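PDB 7BOB: endo-beta-mannanase from Opitutaceae bacterium TAV5, which probably releases mannose from the ends of beta-1,4-linked manno-oligosaccharides, as an exo-acting, homotrimeric glycoside hydrolase of family 5 active in a termite hindgut. Local coordinates for residues Arg261-Arg272 / Ala301-Ala311; Ile127-Thr138 / Arg177-Leu186. All coordinates share one frame; numbering follows the deposited sequence.

In the fold
Both contacts pair neighbouring, roughly parallel helices on the outside of the eight-stranded parallel barrel, but they share no element and lie on different sectors, their centres about 32 Å apart. Contact 1, with its centre about 9 Å from that of the chain, joins helices 258-272 and 292-309; helix 258-272 also faces helix 406-422 beyond the barrel, and the seam is almost wholly apolar. Contact 2, about 26 Å out, joins helices 124-141 and 168-183. It too has an alanine-lined centre, with the barrel strands beneath, but its more exposed margin carries two arginine-carboxylate salt bridges. No other subunit of the trimer touches either pair.

Contact 1: Arg261-Arg272 / Ala301-Ala311; sequences RSLLPFYVKCAR and AILPACREAGA
The ring of Pro265 presses its CG against the methyl of Ala305, 3.5 Å from CB, near the closest backbone approach. The helices run almost parallel at 16°, their axes 8.5 Å apart, and small residues on 301-311 permit this spacing. Proline offers a compact, apolar ring to the seam, but its N lacks a proton to bond to the turn before, and its helix kinks there. Beside it, the thiol of Cys306 turns SG away from its carbonyl carbon (chi1 -75°) and lodges it among Leu264 CG, Pro265 and Val268 CG2, a buried niche that sulfur fills without branching. Val268 straddles this region: CG2 faces the sulfur, while CG1 rests 3.8 Å from Ala309 CB and also approaches Ala311. The Ala309 methyl lies against Pro265 O and Lys269 CG, leaving the extended lysine to carry NZ on to His417 and Val427 O.

Toward the Arg261 end, Ile302 divides its branches. CG2 sits 3.5 Å from Arg261 O, and CD1 meets Leu264 CD2 as the two side chains cross obliquely. Arg261 runs extended past Ala301, its CD and NH1 touching the methyl and its NE bonded to Leu255 O.

At the far end Arg272, bent at chi2, passes CB and CG along Ala309 O and brings CD to 3.4 Å from Gly310 O; its NH1 and NH2 bond weakly to Gly275 O and Ser6 O. A serine in its place would probably uncover the turn at Gly310 and leave those two carbonyls without these partners. Gly310 closes helix 292-309 in a Schellman motif, whose positive phi calls for glycine, and a CB there would also strike Arg272 CD. Such packing is characteristic of successive outer helices in the (beta/alpha)8 barrel of family 5, here flanking strand 277-282 in sequence.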
loop_
_atom_site.group_PDB
_atom_site.type_symbol
_atom_site.label_atom_id
_atom_site.label_comp_id
_atom_site.label_asym_id
_atom_site.label_seq_id
_atom_site.Cartn_x
_atom_site.Cartn_y
_atom_site.Cartn_z
ATOM N N ARG A 261 -23.592 10.022 16.747
ATOM C CA ARG A 261 -24.117 11.360 17.043
ATOM C C ARG A 261 -23.033 12.317 17.511
ATOM O O ARG A 261 -23.178 13.525 17.336
ATOM C CB ARG A 261 -25.212 11.319 18.117
ATOM C CG ARG A 261 -26.463 10.564 17.707
ATOM C CD ARG A 261 -27.323 10.264 18.920
ATOM N NE ARG A 261 -28.606 9.672 18.550
ATOM C CZ ARG A 261 -29.696 9.697 19.316
ATOM N NH1 ARG A 261 -29.662 10.281 20.515
ATOM N NH2 ARG A 261 -30.816 9.124 18.883
ATOM N N SER A 262 -21.943 11.821 18.083
ATOM C CA SER A 262 -20.935 12.780 18.511
ATOM C C SER A 262 -20.004 13.232 17.380
ATOM O O SER A 262 -19.199 14.146 17.593
ATOM C CB SER A 262 -20.112 12.184 19.647
ATOM O OG SER A 262 -19.259 11.151 19.149
ATOM N N LEU A 263 -20.082 12.631 16.192
ATOM C CA LEU A 263 -19.082 12.912 15.159
ATOM C C LEU A 263 -19.174 14.351 14.659
ATOM O O LEU A 263 -18.194 15.108 14.696
ATOM C CB LEU A 263 -19.257 11.941 13.993
ATOM C CG LEU A 263 -18.928 10.487 14.302
ATOM C CD1 LEU A 263 -19.544 9.602 13.209
ATOM C CD2 LEU A 263 -17.414 10.321 14.373
ATOM N N LEU A 264 -20.345 14.745 14.171
ATOM C CA LEU A 264 -20.472 16.085 13.594
ATOM C C LEU A 264 -20.176 17.182 14.622
ATOM O O LEU A 264 -19.354 18.069 14.323
ATOM C CB LEU A 264 -21.851 16.198 12.939
ATOM C CG LEU A 264 -22.153 17.321 11.950
ATOM C CD1 LEU A 264 -21.043 17.442 10.942
ATOM C CD2 LEU A 264 -23.500 17.070 11.253
ATOM N N PRO A 265 -20.707 17.147 15.852
ATOM C CA PRO A 265 -20.290 18.169 16.835
ATOM C C PRO A 265 -18.800 18.172 17.097
ATOM O O PRO A 265 -18.212 19.243 17.301
ATOM C CB PRO A 265 -21.074 17.794 18.105
ATOM C CG PRO A 265 -22.248 17.025 17.600
ATOM C CD PRO A 265 -21.748 16.260 16.406
ATOM N N PHE A 266 -18.169 16.997 17.101
ATOM C CA PHE A 266 -16.722 16.945 17.276
ATOM C C PHE A 266 -16.001 17.645 16.130
ATOM O O PHE A 266 -15.068 18.427 16.358
ATOM C CB PHE A 266 -16.260 15.498 17.401
ATOM C CG PHE A 266 -14.788 15.330 17.212
ATOM C CD1 PHE A 266 -13.905 15.544 18.275
ATOM C CD2 PHE A 266 -14.270 14.976 15.967
ATOM C CE1 PHE A 266 -12.530 15.398 18.093
ATOM C CE2 PHE A 266 -12.888 14.814 15.784
ATOM C CZ PHE A 266 -12.022 15.027 16.851
ATOM N N TYR A 267 -16.407 17.360 14.884
ATOM C CA TYR A 267 -15.802 18.038 13.730
ATOM C C TYR A 267 -16.000 19.547 13.811
ATOM O O TYR A 267 -15.081 20.322 13.502
ATOM C CB TYR A 267 -16.400 17.522 12.420
ATOM C CG TYR A 267 -16.091 16.070 12.127
ATOM C CD1 TYR A 267 -14.815 15.566 12.304
ATOM C CD2 TYR A 267 -17.077 15.214 11.653
ATOM C CE1 TYR A 267 -14.537 14.242 12.033
ATOM C CE2 TYR A 267 -16.799 13.888 11.366
ATOM C CZ TYR A 267 -15.538 13.418 11.561
ATOM O OH TYR A 267 -15.280 12.105 11.303
ATOM N N VAL A 268 -17.208 19.981 14.198
ATOM C CA VAL A 268 -17.483 21.410 14.331
ATOM C C VAL A 268 -16.588 22.019 15.402
ATOM O O VAL A 268 -16.004 23.093 15.204
ATOM C CB VAL A 268 -18.980 21.642 14.626
ATOM C CG1 VAL A 268 -19.275 23.129 14.952
ATOM C CG2 VAL A 268 -19.820 21.173 13.446
ATOM N N LYS A 269 -16.427 21.320 16.531
ATOM C CA LYS A 269 -15.548 21.793 17.600
ATOM C C LYS A 269 -14.123 22.008 17.097
ATOM O O LYS A 269 -13.488 23.019 17.415
ATOM C CB LYS A 269 -15.529 20.783 18.754
ATOM C CG LYS A 269 -16.786 20.718 19.593
ATOM C CD LYS A 269 -16.590 19.840 20.853
ATOM C CE LYS A 269 -17.941 19.548 21.502
ATOM N NZ LYS A 269 -17.846 18.632 22.683
ATOM N N CYS A 270 -13.576 21.038 16.357
ATOM C CA CYS A 270 -12.243 21.234 15.792
ATOM C C CYS A 270 -12.189 22.450 14.885
ATOM O O CYS A 270 -11.306 23.303 15.027
ATOM C CB CYS A 270 -11.785 19.985 15.045
ATOM S SG CYS A 270 -11.744 18.522 16.111
ATOM N N ALA A 271 -13.080 22.506 13.909
ATOM C CA ALA A 271 -13.098 23.653 13.008
ATOM C C ALA A 271 -13.213 24.958 13.791
ATOM O O ALA A 271 -12.409 25.880 13.606
ATOM C CB ALA A 271 -14.242 23.517 12.000
ATOM N N ARG A 272 -14.184 25.027 14.712
ATOM C CA ARG A 272 -14.435 26.250 15.480
ATOM C C ARG A 272 -13.181 26.804 16.148
ATOM O O ARG A 272 -13.028 28.024 16.270
ATOM C CB ARG A 272 -15.492 25.998 16.550
ATOM C CG ARG A 272 -15.995 27.284 17.194
ATOM C CD ARG A 272 -16.847 28.093 16.208
ATOM N NE ARG A 272 -17.148 29.430 16.695
ATOM C CZ ARG A 272 -16.289 30.450 16.679
ATOM N NH1 ARG A 272 -15.053 30.289 16.206
ATOM N NH2 ARG A 272 -16.672 31.642 17.139
ATOM N N ALA A 301 -30.566 15.311 18.614
ATOM C CA ALA A 301 -29.295 15.333 19.321
ATOM C C ALA A 301 -28.261 16.210 18.607
ATOM O O ALA A 301 -27.644 17.085 19.226
ATOM C CB ALA A 301 -28.763 13.902 19.494
ATOM N N ILE A 302 -28.061 16.014 17.306
ATOM C CA ILE A 302 -26.869 16.612 16.711
ATOM C C ILE A 302 -27.009 18.112 16.492
ATOM O O ILE A 302 -26.012 18.837 16.587
ATOM C CB ILE A 302 -26.501 15.897 15.404
ATOM C CG1 ILE A 302 -27.634 16.022 14.401
ATOM C CG2 ILE A 302 -26.126 14.431 15.685
ATOM C CD1 ILE A 302 -27.150 16.488 13.048
ATOM N N LEU A 303 -28.227 18.615 16.207
ATOM C CA LEU A 303 -28.364 20.043 15.919
ATOM C C LEU A 303 -28.084 20.908 17.143
ATOM O O LEU A 303 -27.278 21.849 17.031
ATOM C CB LEU A 303 -29.741 20.326 15.313
ATOM C CG LEU A 303 -29.916 19.706 13.925
ATOM C CD1 LEU A 303 -31.342 19.946 13.411
ATOM C CD2 LEU A 303 -28.867 20.273 12.950
ATOM N N PRO A 304 -28.688 20.672 18.323
ATOM C CA PRO A 304 -28.277 21.479 19.492
ATOM C C PRO A 304 -26.801 21.295 19.839
ATOM O O PRO A 304 -26.123 22.275 20.181
ATOM C CB PRO A 304 -29.210 20.989 20.618
ATOM C CG PRO A 304 -30.363 20.318 19.921
ATOM C CD PRO A 304 -29.776 19.728 18.656
ATOM N N ALA A 305 -26.268 20.073 19.727
ATOM C CA ALA A 305 -24.842 19.884 19.978
ATOM C C ALA A 305 -23.991 20.666 18.977
ATOM O O ALA A 305 -23.003 21.310 19.354
ATOM C CB ALA A 305 -24.494 18.395 19.951
ATOM N N CYS A 306 -24.361 20.644 17.694
ATOM C CA CYS A 306 -23.638 21.483 16.742
ATOM C C CYS A 306 -23.733 22.950 17.107
ATOM O O CYS A 306 -22.753 23.691 16.962
ATOM C CB CYS A 306 -24.136 21.243 15.324
ATOM S SG CYS A 306 -23.475 19.667 14.749
ATOM N N ARG A 307 -24.895 23.389 17.603
ATOM C CA ARG A 307 -25.025 24.768 18.071
ATOM C C ARG A 307 -24.057 25.037 19.218
ATOM O O ARG A 307 -23.273 25.993 19.175
ATOM C CB ARG A 307 -26.467 25.044 18.506
ATOM C CG ARG A 307 -26.782 26.525 18.776
ATOM C CD ARG A 307 -27.619 26.743 20.055
ATOM N NE ARG A 307 -28.971 26.198 19.960
ATOM C CZ ARG A 307 -29.459 25.251 20.764
ATOM N NH1 ARG A 307 -28.711 24.723 21.737
ATOM N NH2 ARG A 307 -30.703 24.821 20.589
ATOM N N GLU A 308 -24.092 24.188 20.249
ATOM C CA GLU A 308 -23.181 24.361 21.374
ATOM C C GLU A 308 -21.726 24.261 20.938
ATOM O O GLU A 308 -20.874 24.962 21.488
ATOM C CB GLU A 308 -23.489 23.347 22.470
ATOM C CG GLU A 308 -24.922 23.507 23.034
ATOM C CD GLU A 308 -25.156 24.822 23.825
ATOM O OE1 GLU A 308 -25.293 24.742 25.065
ATOM O OE2 GLU A 308 -25.255 25.921 23.211
ATOM N N ALA A 309 -21.431 23.427 19.931
ATOM C CA ALA A 309 -20.076 23.373 19.390
ATOM C C ALA A 309 -19.709 24.626 18.587
ATOM O O ALA A 309 -18.535 24.805 18.246
ATOM C CB ALA A 309 -19.903 22.123 18.514
ATOM N N GLY A 310 -20.668 25.495 18.288
ATOM C CA GLY A 310 -20.360 26.797 17.739
ATOM C C GLY A 310 -20.684 27.015 16.276
ATOM O O GLY A 310 -20.232 28.016 15.706
ATOM N N ALA A 311 -21.445 26.121 15.650
ATOM C CA ALA A 311 -21.837 26.319 14.261
ATOM C C ALA A 311 -22.607 27.624 14.137
ATOM O O ALA A 311 -23.398 27.956 15.010
ATOM C CB ALA A 311 -22.712 25.158 13.797
#

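Contact 2: Ile127-Thr138 / Arg177-Leu186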
loop_
_atom_site.group_PDB
_atom_site.type_symbol
_atom_site.label_atom_id
_atom_site.label_comp_id
_atom_site.label_asym_id
_atom_site.label_seq_id
_atom_site.Cartn_x
_atom_site.Cartn_y
_atom_site.Cartn_z
ATOM N N ILE A 127 -4.946 26.931 -13.449
ATOM C CA ILE A 127 -4.893 28.046 -12.514
ATOM C C ILE A 127 -5.402 29.316 -13.190
ATOM O O ILE A 127 -6.312 29.988 -12.684
ATOM C CB ILE A 127 -3.472 28.208 -11.950
ATOM C CG1 ILE A 127 -3.160 27.046 -10.998
ATOM C CG2 ILE A 127 -3.346 29.497 -11.177
ATOM C CD1 ILE A 127 -1.744 27.057 -10.423
ATOM N N GLU A 128 -4.872 29.627 -14.378
ATOM C CA GLU A 128 -5.316 30.826 -15.088
ATOM C C GLU A 128 -6.792 30.739 -15.455
ATOM O O GLU A 128 -7.567 31.644 -15.134
ATOM C CB GLU A 128 -4.445 31.057 -16.328
ATOM C CG GLU A 128 -2.994 31.452 -15.990
ATOM C CD GLU A 128 -2.882 32.247 -14.675
ATOM O OE1 GLU A 128 -3.520 33.319 -14.542
ATOM O OE2 GLU A 128 -2.151 31.801 -13.765
ATOM N N ARG A 129 -7.207 29.653 -16.119
ATOM C CA ARG A 129 -8.620 29.500 -16.469
ATOM C C ARG A 129 -9.513 29.530 -15.229
ATOM O O ARG A 129 -10.627 30.064 -15.274
ATOM C CB ARG A 129 -8.841 28.206 -17.249
ATOM C CG ARG A 129 -8.263 28.214 -18.653
ATOM C CD ARG A 129 -9.204 28.883 -19.654
ATOM N NE ARG A 129 -8.973 30.328 -19.760
ATOM C CZ ARG A 129 -9.923 31.242 -19.598
ATOM N NH1 ARG A 129 -11.158 30.846 -19.337
ATOM N NH2 ARG A 129 -9.653 32.543 -19.700
ATOM N N GLY A 130 -9.043 28.970 -14.111
ATOM C CA GLY A 130 -9.845 28.999 -12.900
ATOM C C GLY A 130 -10.012 30.402 -12.349
ATOM O O GLY A 130 -11.118 30.804 -11.977
ATOM N N ALA A 131 -8.924 31.175 -12.309
ATOM C CA ALA A 131 -9.005 32.551 -11.830
ATOM C C ALA A 131 -9.969 33.371 -12.683
ATOM O O ALA A 131 -10.840 34.075 -12.157
ATOM C CB ALA A 131 -7.615 33.191 -11.828
ATOM N N ALA A 132 -9.839 33.281 -14.006
ATOM C CA ALA A 132 -10.727 34.050 -14.873
ATOM C C ALA A 132 -12.176 33.647 -14.653
ATOM O O ALA A 132 -13.067 34.501 -14.620
ATOM C CB ALA A 132 -10.333 33.859 -16.332
ATOM N N TYR A 133 -12.422 32.348 -14.464
ATOM C CA TYR A 133 -13.784 31.872 -14.231
ATOM C C TYR A 133 -14.332 32.391 -12.908
ATOM O O TYR A 133 -15.502 32.775 -12.822
ATOM C CB TYR A 133 -13.808 30.344 -14.263
ATOM C CG TYR A 133 -15.054 29.704 -13.692
ATOM C CD1 TYR A 133 -16.283 29.823 -14.335
ATOM C CD2 TYR A 133 -14.992 28.950 -12.517
ATOM C CE1 TYR A 133 -17.429 29.212 -13.821
ATOM C CE2 TYR A 133 -16.124 28.341 -11.984
ATOM C CZ TYR A 133 -17.337 28.469 -12.642
ATOM O OH TYR A 133 -18.456 27.854 -12.120
ATOM N N ALA A 134 -13.501 32.417 -11.869
ATOM C CA ALA A 134 -13.962 32.953 -10.593
ATOM C C ALA A 134 -14.300 34.434 -10.716
ATOM O O ALA A 134 -15.327 34.894 -10.198
ATOM C CB ALA A 134 -12.906 32.736 -9.511
ATOM N N ARG A 135 -13.439 35.196 -11.395
ATOM C CA ARG A 135 -13.714 36.614 -11.588
ATOM C C ARG A 135 -14.980 36.822 -12.415
ATOM O O ARG A 135 -15.800 37.692 -12.089
ATOM C CB ARG A 135 -12.513 37.295 -12.244
ATOM C CG ARG A 135 -12.750 38.784 -12.471
ATOM C CD ARG A 135 -11.465 39.536 -12.779
ATOM N NE ARG A 135 -10.812 38.971 -13.958
ATOM C CZ ARG A 135 -9.684 38.258 -13.931
ATOM N NH1 ARG A 135 -9.062 38.023 -12.775
ATOM N NH2 ARG A 135 -9.172 37.782 -15.066
ATOM N N THR A 136 -15.192 35.991 -13.437
ATOM C CA THR A 136 -16.369 36.146 -14.287
ATOM C C THR A 136 -17.656 35.929 -13.509
ATOM O O THR A 136 -18.604 36.712 -13.628
ATOM C CB THR A 136 -16.316 35.178 -15.453
ATOM O OG1 THR A 136 -15.143 35.435 -16.232
ATOM C CG2 THR A 136 -17.563 35.343 -16.297
ATOM N N ILE A 137 -17.738 34.838 -12.750
ATOM C CA ILE A 137 -18.962 34.575 -11.999
ATOM C C ILE A 137 -19.187 35.670 -10.969
ATOM O O ILE A 137 -20.290 36.216 -10.861
ATOM C CB ILE A 137 -18.931 33.184 -11.344
ATOM C CG1 ILE A 137 -18.678 32.100 -12.398
ATOM C CG2 ILE A 137 -20.241 32.933 -10.618
ATOM C CD1 ILE A 137 -19.731 32.063 -13.512
ATOM N N THR A 138 -18.135 36.031 -10.224
ATOM C CA THR A 138 -18.263 37.101 -9.238
ATOM C C THR A 138 -18.790 38.380 -9.880
ATOM O O THR A 138 -19.617 39.076 -9.293
ATOM C CB THR A 138 -16.921 37.357 -8.548
ATOM O OG1 THR A 138 -16.382 36.121 -8.058
ATOM C CG2 THR A 138 -17.094 38.294 -7.370
ATOM N N ARG A 177 -5.076 32.206 -4.968
ATOM C CA ARG A 177 -5.364 32.769 -6.284
ATOM C C ARG A 177 -6.862 32.862 -6.538
ATOM O O ARG A 177 -7.335 33.854 -7.099
ATOM C CB ARG A 177 -4.697 31.940 -7.372
ATOM C CG ARG A 177 -3.182 32.103 -7.434
ATOM C CD ARG A 177 -2.774 33.433 -8.046
ATOM N NE ARG A 177 -3.530 33.740 -9.257
ATOM C CZ ARG A 177 -3.144 33.427 -10.491
ATOM N NH1 ARG A 177 -2.000 32.798 -10.702
ATOM N NH2 ARG A 177 -3.902 33.757 -11.524
ATOM N N MET A 178 -7.627 31.841 -6.148
ATOM C CA MET A 178 -9.053 31.857 -6.444
ATOM C C MET A 178 -9.804 32.818 -5.528
ATOM O O MET A 178 -10.747 33.477 -5.964
ATOM C CB MET A 178 -9.647 30.457 -6.334
ATOM C CG MET A 178 -9.057 29.449 -7.286
ATOM S SD MET A 178 -8.984 30.067 -8.983
ATOM C CE MET A 178 -7.235 29.974 -9.317
ATOM N N THR A 179 -9.412 32.913 -4.256
ATOM C CA THR A 179 -9.995 33.947 -3.410
ATOM C C THR A 179 -9.585 35.333 -3.896
ATOM O O THR A 179 -10.405 36.253 -3.922
ATOM C CB THR A 179 -9.578 33.757 -1.950
ATOM O OG1 THR A 179 -8.142 33.771 -1.855
ATOM C CG2 THR A 179 -10.144 32.456 -1.382
ATOM N N GLY A 180 -8.319 35.500 -4.277
ATOM C CA GLY A 180 -7.868 36.794 -4.754
ATOM C C GLY A 180 -8.618 37.250 -5.990
ATOM O O GLY A 180 -8.916 38.440 -6.144
ATOM N N ALA A 181 -8.936 36.306 -6.884
ATOM C CA ALA A 181 -9.711 36.627 -8.081
ATOM C C ALA A 181 -11.113 37.090 -7.717
ATOM O O ALA A 181 -11.652 38.019 -8.332
ATOM C CB ALA A 181 -9.787 35.408 -9.001
ATOM N N ILE A 182 -11.730 36.434 -6.734
ATOM C CA ILE A 182 -13.060 36.843 -6.310
ATOM C C ILE A 182 -13.009 38.257 -5.746
ATOM O O ILE A 182 -13.913 39.075 -5.974
ATOM C CB ILE A 182 -13.617 35.826 -5.297
ATOM C CG1 ILE A 182 -14.150 34.591 -6.026
ATOM C CG2 ILE A 182 -14.698 36.450 -4.413
ATOM C CD1 ILE A 182 -14.083 33.318 -5.173
ATOM N N ARG A 183 -11.926 38.582 -5.043
ATOM C CA ARG A 183 -11.798 39.880 -4.403
ATOM C C ARG A 183 -11.360 40.975 -5.365
ATOM O O ARG A 183 -11.378 42.148 -4.980
ATOM C CB ARG A 183 -10.829 39.782 -3.216
ATOM C CG ARG A 183 -11.370 38.930 -2.057
ATOM C CD ARG A 183 -10.625 39.174 -0.738
ATOM N NE ARG A 183 -10.888 38.105 0.225
ATOM C CZ ARG A 183 -12.019 37.967 0.911
ATOM N NH1 ARG A 183 -13.017 38.841 0.784
ATOM N NH2 ARG A 183 -12.152 36.949 1.743
ATOM N N GLU A 184 -10.963 40.631 -6.591
ATOM C CA GLU A 184 -10.777 41.651 -7.618
ATOM C C GLU A 184 -12.101 42.270 -8.039
ATOM O O GLU A 184 -12.105 43.342 -8.653
ATOM C CB GLU A 184 -10.074 41.067 -8.842
ATOM C CG GLU A 184 -8.574 40.922 -8.684
ATOM C CD GLU A 184 -7.944 40.217 -9.871
ATOM O OE1 GLU A 184 -8.529 40.301 -10.974
ATOM O OE2 GLU A 184 -6.883 39.563 -9.705
ATOM N N VAL A 185 -13.217 41.619 -7.721
ATOM C CA VAL A 185 -14.544 42.116 -8.041
ATOM C C VAL A 185 -15.315 42.517 -6.789
ATOM O O VAL A 185 -15.963 43.562 -6.771
ATOM C CB VAL A 185 -15.326 41.066 -8.859
ATOM C CG1 VAL A 185 -16.791 41.482 -9.037
ATOM C CG2 VAL A 185 -14.641 40.834 -10.193
ATOM N N LEU A 186 -15.255 41.712 -5.728
ATOM C CA LEU A 186 -15.977 41.988 -4.488
ATOM C C LEU A 186 -14.989 41.883 -3.334
ATOM O O LEU A 186 -14.968 40.880 -2.601
ATOM C CB LEU A 186 -17.157 41.034 -4.304
ATOM C CG LEU A 186 -18.313 41.120 -5.291
ATOM C CD1 LEU A 186 -19.323 40.019 -5.014
ATOM C CD2 LEU A 186 -18.966 42.501 -5.180
#
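Arg135 leans across to 177-186 along its whole length. Its CB passes 4.1 Å from Ala181 O; CG, anti to the backbone N (chi1 180°), meets Val185 CG2 at 3.6 Å, the two side chains crossing nearly at right angles. The bend at chi3 swings CD beside Glu184 OE1, NE and CZ pass the same oxygen more loosely, and NH1 reaches it at 3.0 Å in a salt bridge. The guanidinium and carboxylate planes are nearly parallel (6°), yet OE1 comes in obliquely and only NH1 makes the bridge. Arginine suits this margin, apolar along its methylenes and charged at its tip. Inside it, the methyls of Ala131 and Ala134 touch that of Ala181, small enough to let the axes close to 7.9 Å. These helices follow successive strands, 94-101 and 151-154, of the (beta/alpha)8 barrel, and Met178 and Ile182 also touch those strands. Met178 folds back so that SD lies 3.5 Å from Ala131 N and CE packs by Ile127 O. Thr138 gives OG1 to Ala134 O and turns CG2 to Val185 and Leu186. At the other end Arg177 grips Glu128 end-on, NH2 to OE1 (3.1 Å) and NH1 to OE2 (3.2 Å), while Ile127 CG2 sits over one guanidinium face.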